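Local atomic coordinates of 16 kDa beta-galactoside-binding lectin (Gallus gallus, PDB entry 1QMJ), a protein that binds beta-galactosides as a homodimeric galectin of chicken liver and may take part in regulating differentiation. Residues Gly20-Leu23 / Ser24-Gly28. Residues are numbered along the deposited sequence; the frame is centred on the assembly and turned at random.
Sequences GKIL and SDAKG
Ile22 carries CG2 anti to its backbone N (chi1 -55° for CG1), which sets this methyl beside the residue's own carbonyl carbon, on the side where the chain returns, and brings it to 3.6 Å from CB of Ala26. Leu23 CG, like Ile22 CG1, lies anti to the carbonyl carbon, and the isobutyl group points back from Ser24. Leu23 CB is 3.2 Å from Ser24 N, next along the chain, and only loosely near Ala26 CB, at 4.4 Å. The backbone closes the turn with a single hydrogen bond across it: Ala26 N donates to Leu23 O over 3.1 Å, a moderately bent bond (144° at the hydrogen) whose donor stands above the carbonyl plane, 66° out of it. The same oxygen lies 3.3 Å from Ala26 CB, so the methyl sits close against the carbonyl that its own amide grips. Residues 23-26 thus form a beta turn, with Ser24 and Asp25 exposed at its corners. It lies in the loop that leads from strand 16-22 in one sheet of the galectin beta-sandwich to strand 29-33 in the other. Phe48 touches both Ile22 and Ala26, and Asp123 lies against Leu23 and Ala26 while its carboxylate accepts a hydrogen bond from Lys27 N, tying the exit of the turn to the rest of the fold. Two further approaches are equally loose: Asp25 OD1 comes to 4.4 Å from Leu23 CB, and 4.4 Å separates Lys21 CE from Ser24 OG, the lysine NZ being hydrogen-bonded to Gly81 O.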
loop_
_atom_site.group_PDB
_atom_site.type_symbol
_atom_site.label_atom_id
_atom_site.label_comp_id
_atom_site.label_asym_id
_atom_site.label_seq_id
_atom_site.Cartn_x
_atom_site.Cartn_y
_atom_site.Cartn_z
ATOM N N GLY A 20 5.722 0.433 -10.755
ATOM C CA GLY A 20 4.704 -0.252 -11.553
ATOM C C GLY A 20 5.073 -0.243 -13.026
ATOM O O GLY A 20 6.197 0.114 -13.406
ATOM N N LYS A 21 4.100 -0.642 -13.807
ATOM C CA LYS A 21 4.236 -0.719 -15.253
ATOM C C LYS A 21 3.038 -0.072 -15.934
ATOM O O LYS A 21 1.880 -0.351 -15.594
ATOM C CB LYS A 21 4.311 -2.188 -15.689
ATOM C CG LYS A 21 4.425 -2.359 -17.206
ATOM C CD LYS A 21 3.526 -3.470 -17.754
ATOM C CE LYS A 21 3.562 -3.569 -19.281
ATOM N NZ LYS A 21 4.901 -3.869 -19.806
ATOM N N ILE A 22 3.359 0.784 -16.879
ATOM C CA ILE A 22 2.352 1.471 -17.683
ATOM C C ILE A 22 1.877 0.477 -18.743
ATOM O O ILE A 22 2.690 -0.125 -19.453
ATOM C CB ILE A 22 2.967 2.711 -18.354
ATOM C CG1 ILE A 22 3.618 3.682 -17.361
ATOM C CG2 ILE A 22 1.942 3.543 -19.128
ATOM C CD1 ILE A 22 4.506 4.729 -18.043
ATOM N N LEU A 23 0.570 0.312 -18.831
ATOM C CA LEU A 23 -0.036 -0.629 -19.802
ATOM C C LEU A 23 0.327 -0.210 -21.235
ATOM O O LEU A 23 0.471 0.979 -21.537
ATOM C CB LEU A 23 -1.551 -0.643 -19.651
ATOM C CG LEU A 23 -2.010 -1.104 -18.265
ATOM C CD1 LEU A 23 -3.488 -1.487 -18.228
ATOM C CD2 LEU A 23 -1.250 -2.333 -17.751
ATOM N N SER A 24 0.461 -1.220 -22.077
ATOM C CA SER A 24 0.846 -1.055 -23.497
ATOM C C SER A 24 -0.275 -0.424 -24.355
ATOM O O SER A 24 -0.247 -0.488 -25.592
ATOM C CB SER A 24 1.188 -2.414 -24.104
ATOM O OG SER A 24 2.369 -2.924 -23.505
ATOM N N ASP A 25 -1.238 0.174 -23.692
ATOM C CA ASP A 25 -2.375 0.839 -24.372
ATOM C C ASP A 25 -3.013 1.838 -23.423
ATOM O O ASP A 25 -4.221 2.106 -23.488
ATOM C CB ASP A 25 -3.420 -0.193 -24.790
ATOM C CG ASP A 25 -3.637 -1.274 -23.736
ATOM O OD1 ASP A 25 -2.751 -2.197 -23.574
ATOM O OD2 ASP A 25 -4.702 -1.261 -23.010
ATOM N N ALA A 26 -2.165 2.351 -22.575
ATOM C CA ALA A 26 -2.543 3.312 -21.550
ATOM C C ALA A 26 -3.026 4.633 -22.151
ATOM O O ALA A 26 -2.360 5.226 -23.014
ATOM C CB ALA A 26 -1.339 3.620 -20.657
ATOM N N LYS A 27 -4.183 5.036 -21.661
ATOM C CA LYS A 27 -4.815 6.304 -22.033
ATOM C C LYS A 27 -4.135 7.383 -21.216
ATOM O O LYS A 27 -3.992 8.531 -21.660
ATOM C CB LYS A 27 -6.298 6.292 -21.666
ATOM C CG LYS A 27 -7.217 5.619 -22.676
ATOM C CD LYS A 27 -8.684 5.798 -22.278
ATOM C CE LYS A 27 -9.680 5.280 -23.305
ATOM N NZ LYS A 27 -11.073 5.579 -22.934
ATOM N N GLY A 28 -3.759 6.909 -20.045
ATOM C CA GLY A 28 -3.081 7.672 -19.010
ATOM C C GLY A 28 -3.384 7.027 -17.658
ATOM O O GLY A 28 -4.191 6.092 -17.559
#